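Local atomic coordinates of possible prolidase (Bifidobacterium longum NCC2705, PDB entry 2P9B), a protein that probably hydrolyses carbon-nitrogen bonds other than peptide bonds, as a putative prolidase-like member of the metal-dependent amidohydrolase family. Residues Ala205-Val210 with His246-Glu251; Thr211-Ile216 with Leu316-Asn321. All coordinates share one frame; numbering follows the deposited sequence.

Interaction 1. Residues Ala205-Val210 with His246-Glu251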
ATOM      1  N   ALA A 205       1.621   4.737 -16.076  1.00 13.35           N
ATOM      2  CA  ALA A 205       1.131   6.093 -15.865  1.00 14.61           C
ATOM      3  C   ALA A 205       0.120   6.298 -16.997  1.00 14.82           C
ATOM      4  O   ALA A 205       0.499   6.540 -18.140  1.00 16.66           O
ATOM      5  CB  ALA A 205       2.273   7.099 -15.977  1.00 15.79           C
ATOM      6  N   ALA A 206      -1.163   6.163 -16.685  1.00 14.76           N
ATOM      7  CA  ALA A 206      -2.209   6.323 -17.696  1.00 15.49           C
ATOM      8  C   ALA A 206      -2.448   7.791 -18.007  1.00 16.76           C
ATOM      9  O   ALA A 206      -2.858   8.147 -19.112  1.00 17.55           O
ATOM     10  CB  ALA A 206      -3.508   5.688 -17.210  1.00 16.11           C
ATOM     11  N   THR A 207      -2.179   8.637 -17.019  1.00 17.26           N
ATOM     12  CA  THR A 207      -2.381  10.072 -17.144  1.00 19.15           C
ATOM     13  C   THR A 207      -1.231  10.829 -16.488  1.00 21.25           C
ATOM     14  O   THR A 207      -0.274  10.225 -16.002  1.00 20.95           O
ATOM     15  CB  THR A 207      -3.666  10.489 -16.419  1.00 18.78           C
ATOM     16  OG1 THR A 207      -3.517  10.220 -15.021  1.00 18.24           O
ATOM     17  CG2 THR A 207      -4.856   9.704 -16.943  1.00 19.41           C
ATOM     18  N   GLY A 208      -1.344  12.157 -16.474  1.00 22.58           N
ATOM     19  CA  GLY A 208      -0.342  12.987 -15.834  1.00 23.90           C
ATOM     20  C   GLY A 208      -0.608  12.945 -14.341  1.00 24.43           C
ATOM     21  O   GLY A 208      -1.494  12.214 -13.902  1.00 23.31           O
ATOM     22  N   GLY A 209       0.127  13.730 -13.559  1.00 24.78           N
ATOM     23  CA  GLY A 209      -0.061  13.721 -12.115  1.00 25.92           C
ATOM     24  C   GLY A 209      -1.140  14.634 -11.552  1.00 26.03           C
ATOM     25  O   GLY A 209      -1.908  15.245 -12.295  1.00 25.76           O
ATOM     26  N   VAL A 210      -1.185  14.721 -10.225  1.00 26.17           N
ATOM     27  CA  VAL A 210      -2.165  15.547  -9.518  1.00 26.61           C
ATOM     28  C   VAL A 210      -2.127  17.023  -9.912  1.00 26.31           C
ATOM     29  O   VAL A 210      -3.159  17.696  -9.921  1.00 25.19           O
ATOM     30  CB  VAL A 210      -1.967  15.452  -7.984  1.00 27.82           C
ATOM     31  CG1 VAL A 210      -2.882  16.440  -7.271  1.00 29.04           C
ATOM     32  CG2 VAL A 210      -2.259  14.036  -7.509  1.00 28.59           C
ATOM     33  N   HIS A 246      -1.777   4.674 -12.688  1.00 14.27           N
ATOM     34  CA  HIS A 246      -2.024   5.935 -12.032  1.00 16.29           C
ATOM     35  C   HIS A 246      -2.889   6.727 -13.014  1.00 15.44           C
ATOM     36  O   HIS A 246      -2.526   6.909 -14.174  1.00 15.36           O
ATOM     37  CB  HIS A 246      -0.673   6.590 -11.718  1.00 24.53           C
ATOM     38  CG  HIS A 246      -0.497   7.960 -12.279  1.00 31.64           C
ATOM     39  ND1 HIS A 246      -1.175   9.057 -11.794  1.00 34.78           N
ATOM     40  CD2 HIS A 246       0.331   8.424 -13.245  1.00 35.28           C
ATOM     41  CE1 HIS A 246      -0.767  10.139 -12.433  1.00 36.57           C
ATOM     42  NE2 HIS A 246       0.147   9.784 -13.319  1.00 37.30           N
ATOM     43  N   ALA A 247      -4.065   7.141 -12.554  1.00 15.02           N
ATOM     44  CA  ALA A 247      -4.991   7.893 -13.395  1.00 15.70           C
ATOM     45  C   ALA A 247      -5.770   8.867 -12.525  1.00 16.91           C
ATOM     46  O   ALA A 247      -6.321   8.478 -11.497  1.00 16.70           O
ATOM     47  CB  ALA A 247      -5.943   6.939 -14.098  1.00 15.85           C
ATOM     48  N   GLN A 248      -5.801  10.133 -12.933  1.00 17.03           N
ATOM     49  CA  GLN A 248      -6.519  11.158 -12.183  1.00 17.06           C
ATOM     50  C   GLN A 248      -7.634  11.834 -12.984  1.00 17.99           C
ATOM     51  O   GLN A 248      -7.977  12.992 -12.745  1.00 18.97           O
ATOM     52  CB  GLN A 248      -5.542  12.216 -11.635  1.00 17.85           C
ATOM     53  CG  GLN A 248      -4.370  12.603 -12.545  1.00 18.00           C
ATOM     54  CD  GLN A 248      -4.787  13.372 -13.793  1.00 18.97           C
ATOM     55  OE1 GLN A 248      -4.421  14.540 -13.975  1.00 19.95           O
ATOM     56  NE2 GLN A 248      -5.540  12.719 -14.661  1.00 16.66           N
ATOM     57  N   SER A 249      -8.207  11.090 -13.924  1.00 17.53           N
ATOM     58  CA  SER A 249      -9.291  11.602 -14.753  1.00 17.86           C
ATOM     59  C   SER A 249     -10.182  10.439 -15.156  1.00 16.94           C
ATOM     60  O   SER A 249      -9.715   9.315 -15.305  1.00 15.80           O
ATOM     61  CB  SER A 249      -8.739  12.268 -16.014  1.00 18.91           C
ATOM     62  OG  SER A 249      -8.186  11.303 -16.898  1.00 21.25           O
ATOM     63  N   PRO A 250     -11.482  10.696 -15.340  1.00 16.51           N
ATOM     64  CA  PRO A 250     -12.402   9.624 -15.732  1.00 16.42           C
ATOM     65  C   PRO A 250     -11.973   8.915 -17.018  1.00 16.10           C
ATOM     66  O   PRO A 250     -12.125   7.703 -17.141  1.00 15.63           O
ATOM     67  CB  PRO A 250     -13.732  10.353 -15.891  1.00 17.09           C
ATOM     68  CG  PRO A 250     -13.629  11.450 -14.884  1.00 17.76           C
ATOM     69  CD  PRO A 250     -12.213  11.948 -15.078  1.00 17.71           C
ATOM     70  N   GLU A 251     -11.452   9.665 -17.982  1.00 15.64           N
ATOM     71  CA  GLU A 251     -11.020   9.048 -19.228  1.00 15.86           C
ATOM     72  C   GLU A 251      -9.855   8.097 -18.970  1.00 15.61           C
ATOM     73  O   GLU A 251      -9.804   7.001 -19.531  1.00 15.05           O
ATOM     74  CB  GLU A 251     -10.605  10.112 -20.244  1.00 17.70           C
ATOM     75  CG  GLU A 251     -10.207   9.548 -21.603  1.00 18.38           C
ATOM     76  CD  GLU A 251     -11.265   8.625 -22.202  1.00 19.22           C
ATOM     77  OE1 GLU A 251     -12.468   8.835 -21.941  1.00 19.25           O
ATOM     78  OE2 GLU A 251     -10.894   7.701 -22.955  1.00 20.13           O
TER

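Interaction 2. Residues Thr211-Ile216 with Leu316-Asn321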
ATOM      1  N   THR A 211      -0.942  17.531 -10.235  1.00 25.48           N
ATOM      2  CA  THR A 211      -0.803  18.934 -10.616  1.00 24.91           C
ATOM      3  C   THR A 211      -1.029  19.167 -12.106  1.00 24.52           C
ATOM      4  O   THR A 211      -0.846  20.280 -12.598  1.00 24.00           O
ATOM      5  CB  THR A 211       0.590  19.474 -10.240  1.00 25.99           C
ATOM      6  OG1 THR A 211       1.597  18.698 -10.897  1.00 25.91           O
ATOM      7  CG2 THR A 211       0.796  19.402  -8.731  1.00 26.09           C
ATOM      8  N   ASP A 212      -1.434  18.119 -12.818  1.00 23.55           N
ATOM      9  CA  ASP A 212      -1.687  18.225 -14.248  1.00 24.29           C
ATOM     10  C   ASP A 212      -3.180  18.292 -14.546  1.00 23.04           C
ATOM     11  O   ASP A 212      -4.013  17.941 -13.710  1.00 21.84           O
ATOM     12  CB  ASP A 212      -1.079  17.035 -14.999  1.00 26.69           C
ATOM     13  CG  ASP A 212       0.439  17.033 -14.968  1.00 30.69           C
ATOM     14  OD1 ASP A 212       1.041  18.090 -15.256  1.00 32.11           O
ATOM     15  OD2 ASP A 212       1.027  15.974 -14.667  1.00 31.47           O
ATOM     16  N   ALA A 213      -3.510  18.747 -15.746  1.00 22.32           N
ATOM     17  CA  ALA A 213      -4.902  18.857 -16.156  1.00 22.02           C
ATOM     18  C   ALA A 213      -5.498  17.470 -16.338  1.00 21.94           C
ATOM     19  O   ALA A 213      -4.778  16.495 -16.551  1.00 21.14           O
ATOM     20  CB  ALA A 213      -5.001  19.635 -17.455  1.00 22.65           C
ATOM     21  N   GLN A 214      -6.819  17.387 -16.231  1.00 21.40           N
ATOM     22  CA  GLN A 214      -7.518  16.133 -16.435  1.00 21.96           C
ATOM     23  C   GLN A 214      -7.820  16.134 -17.923  1.00 23.14           C
ATOM     24  O   GLN A 214      -8.663  16.892 -18.399  1.00 21.81           O
ATOM     25  CB  GLN A 214      -8.799  16.094 -15.609  1.00 21.96           C
ATOM     26  CG  GLN A 214      -8.526  16.128 -14.118  1.00 21.06           C
ATOM     27  CD  GLN A 214      -9.786  16.091 -13.285  1.00 23.71           C
ATOM     28  OE1 GLN A 214     -10.626  16.990 -13.364  1.00 22.61           O
ATOM     29  NE2 GLN A 214      -9.927  15.049 -12.475  1.00 21.56           N
ATOM     30  N   GLU A 215      -7.101  15.292 -18.653  1.00 24.25           N
ATOM     31  CA  GLU A 215      -7.233  15.219 -20.098  1.00 26.19           C
ATOM     32  C   GLU A 215      -8.383  14.387 -20.649  1.00 26.42           C
ATOM     33  O   GLU A 215      -8.942  13.521 -19.973  1.00 24.71           O
ATOM     34  CB  GLU A 215      -5.915  14.717 -20.697  1.00 27.67           C
ATOM     35  CG  GLU A 215      -4.788  15.738 -20.695  1.00 33.36           C
ATOM     36  CD  GLU A 215      -5.021  16.859 -21.689  1.00 36.58           C
ATOM     37  OE1 GLU A 215      -5.269  16.558 -22.874  1.00 40.50           O
ATOM     38  OE2 GLU A 215      -4.951  18.041 -21.291  1.00 39.75           O
ATOM     39  N   ILE A 216      -8.728  14.683 -21.898  1.00 26.86           N
ATOM     40  CA  ILE A 216      -9.775  13.981 -22.627  1.00 28.12           C
ATOM     41  C   ILE A 216      -9.275  13.780 -24.052  1.00 29.68           C
ATOM     42  O   ILE A 216      -8.197  14.275 -24.406  1.00 30.81           O
ATOM     43  CB  ILE A 216     -11.109  14.783 -22.649  1.00 28.24           C
ATOM     44  CG1 ILE A 216     -10.847  16.258 -22.971  1.00 28.25           C
ATOM     45  CG2 ILE A 216     -11.818  14.645 -21.317  1.00 30.16           C
ATOM     46  CD1 ILE A 216     -10.678  16.558 -24.444  1.00 30.17           C
ATOM     47  N   LEU A 316      -1.921  24.506  -8.652  1.00 25.25           N
ATOM     48  CA  LEU A 316      -2.798  24.462  -7.487  1.00 24.44           C
ATOM     49  C   LEU A 316      -4.229  24.227  -7.950  1.00 24.41           C
ATOM     50  O   LEU A 316      -4.953  23.414  -7.373  1.00 22.21           O
ATOM     51  CB  LEU A 316      -2.724  25.774  -6.693  1.00 24.50           C
ATOM     52  CG  LEU A 316      -3.694  25.896  -5.512  1.00 25.07           C
ATOM     53  CD1 LEU A 316      -3.417  24.802  -4.481  1.00 25.83           C
ATOM     54  CD2 LEU A 316      -3.557  27.270  -4.877  1.00 24.72           C
ATOM     55  N   GLU A 317      -4.632  24.944  -8.995  1.00 22.90           N
ATOM     56  CA  GLU A 317      -5.976  24.797  -9.541  1.00 23.46           C
ATOM     57  C   GLU A 317      -6.153  23.371 -10.052  1.00 21.74           C
ATOM     58  O   GLU A 317      -7.181  22.738  -9.808  1.00 20.33           O
ATOM     59  CB  GLU A 317      -6.198  25.798 -10.676  1.00 25.92           C
ATOM     60  CG  GLU A 317      -7.567  25.721 -11.344  1.00 30.55           C
ATOM     61  CD  GLU A 317      -8.711  25.846 -10.357  1.00 33.32           C
ATOM     62  OE1 GLU A 317      -8.568  26.602  -9.373  1.00 36.12           O
ATOM     63  OE2 GLU A 317      -9.762  25.199 -10.571  1.00 35.91           O
ATOM     64  N   ASN A 318      -5.146  22.864 -10.760  1.00 20.21           N
ATOM     65  CA  ASN A 318      -5.210  21.501 -11.279  1.00 20.85           C
ATOM     66  C   ASN A 318      -5.358  20.525 -10.114  1.00 19.38           C
ATOM     67  O   ASN A 318      -6.197  19.626 -10.145  1.00 18.50           O
ATOM     68  CB  ASN A 318      -3.946  21.159 -12.079  1.00 21.51           C
ATOM     69  CG  ASN A 318      -3.909  21.833 -13.442  1.00 23.27           C
ATOM     70  OD1 ASN A 318      -4.950  22.149 -14.022  1.00 24.79           O
ATOM     71  ND2 ASN A 318      -2.705  22.031 -13.972  1.00 23.58           N
ATOM     72  N   SER A 319      -4.537  20.720  -9.087  1.00 18.31           N
ATOM     73  CA  SER A 319      -4.554  19.876  -7.902  1.00 17.74           C
ATOM     74  C   SER A 319      -5.920  19.860  -7.223  1.00 17.61           C
ATOM     75  O   SER A 319      -6.414  18.800  -6.838  1.00 17.33           O
ATOM     76  CB  SER A 319      -3.484  20.349  -6.914  1.00 19.06           C
ATOM     77  OG  SER A 319      -2.190  20.197  -7.468  1.00 18.00           O
ATOM     78  N   LYS A 320      -6.535  21.031  -7.078  1.00 17.84           N
ATOM     79  CA  LYS A 320      -7.849  21.108  -6.452  1.00 17.83           C
ATOM     80  C   LYS A 320      -8.868  20.297  -7.249  1.00 16.96           C
ATOM     81  O   LYS A 320      -9.684  19.582  -6.671  1.00 16.92           O
ATOM     82  CB  LYS A 320      -8.321  22.569  -6.340  1.00 20.76           C
ATOM     83  CG  LYS A 320      -7.472  23.444  -5.422  1.00 24.63           C
ATOM     84  CD  LYS A 320      -8.011  24.873  -5.363  1.00 27.84           C
ATOM     85  CE  LYS A 320      -7.193  25.743  -4.417  1.00 30.23           C
ATOM     86  NZ  LYS A 320      -7.200  25.206  -3.026  1.00 33.33           N
ATOM     87  N   ASN A 321      -8.816  20.387  -8.576  1.00 17.54           N
ATOM     88  CA  ASN A 321      -9.771  19.640  -9.391  1.00 16.92           C
ATOM     89  C   ASN A 321      -9.530  18.134  -9.301  1.00 17.27           C
ATOM     90  O   ASN A 321     -10.472  17.357  -9.182  1.00 18.33           O
ATOM     91  CB  ASN A 321      -9.721  20.100 -10.850  1.00 18.77           C
ATOM     92  CG  ASN A 321     -10.071  21.571 -11.002  1.00 17.14           C
ATOM     93  OD1 ASN A 321     -10.727  22.157 -10.139  1.00 18.99           O
ATOM     94  ND2 ASN A 321      -9.648  22.169 -12.104  1.00 19.79           N
TER
HETATM   95  O   HOH W   1      -6.482  18.782 -12.961  1.00 22.08           O
HETATM   96  O   HOH W   2     -12.534  17.347 -11.429  1.00 31.93           O

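Interaction 1. Residues Ala205-Val210 with His246-Glu251
Ala205 and His246 pair as neighbours in a parallel sheet, at the C-terminal ends of two consecutive strands, 202-205 and 243-247, of what in this amidohydrolase family is a TIM-type barrel. Their CA atoms lie 5.0 Å apart, and both side chains stand on the same face of the sheet. The bridge is closed by Ala206 N donating to His246 O at 3.0 Å, in the carbonyl plane and with an N-H...O angle of 136°; past it, the same oxygen takes a weak bond from Thr207 N. The His246 ring reaches across to residues 205-209. Ala205 CB lies in plane at its edge, 3.6 Å from CD2, while Thr207 OG1 sits over one face, offset toward the rim. NE2 comes within 2.8 Å of Thr207 O. The ring lies near a possible empty metal site of His77, His79 and Asp345, without touching those residues. Ala206 CB also meets Ala247 CB at 4.1 Å. Two residues past the strand, Ser249 is the N-cap of helix 250-259, its OG bonded to Gly252 N and 3.7 Å from Thr207 CG2. A chi1 of 64° puts Thr207 OG1 between its backbone N and carbonyl carbon, where it accepts Gln248 N at 3.1 Å.

Interaction 2. Residues Thr211-Ile216 with Leu316-Asn321
A chi1 of -74° places the CG of Asn318 beside its own backbone N, and chi2 then turns ND2 toward the loop, where it donates to Thr211 O. This bond measures 2.9 Å with an N-H...O angle of 147°; the nitrogen stands 42° above the carbonyl plane, so it does not follow a lone pair. The same side chain packs against the loop backbone, CB lying 3.3 Å from Thr211 O and OD1 close to Ala213 CA. At Ser319, the next residue of the helix, OG lies 3.3 Å from Thr211 CG2 and is bonded within its helix to Gln315 O. Two waters extend the seam. The first donates both to Asp212 O, at 2.7 Å, and to the Asn318 carbonyl O; the second likewise links Gln214 OE1 with Asn321 O. The Gln214 chain, extended beyond CG, brings OE1 to 4.1 Å from Asn321 CB, while its NE2 bonds to Gln248 O. Leu301 of helix 295-303 also touches both Thr211 and Ser319. Polar and partly water-mediated, the contact joins the loop between strand 202-205 and helix 226-238 to helix 313-335, a surface loop-to-helix junction within the amidohydrolase region, a family of the TIM-barrel clan.

The first segments of interactions 1 and 2 form one continuous run of chain, 205-216, which leaves the end of a barrel strand and meets first the adjoining strand and then a helix; the centres of the two contacts are about 10 Å apart. Gln214 of interaction 2 ties them directly, its NE2 lying 2.8 Å from Gln248 O of interaction 1, a probable hydrogen bond. Asp212 OD2 accepts Gly209 N across the junction, and Val210 packs on Ser319 and Val322. The centre of interaction 1 lies about 18 Å from the centre of the chain, against 24 Å for that of interaction 2, and the His246 side chain lies near the possible, unconfirmed metal site.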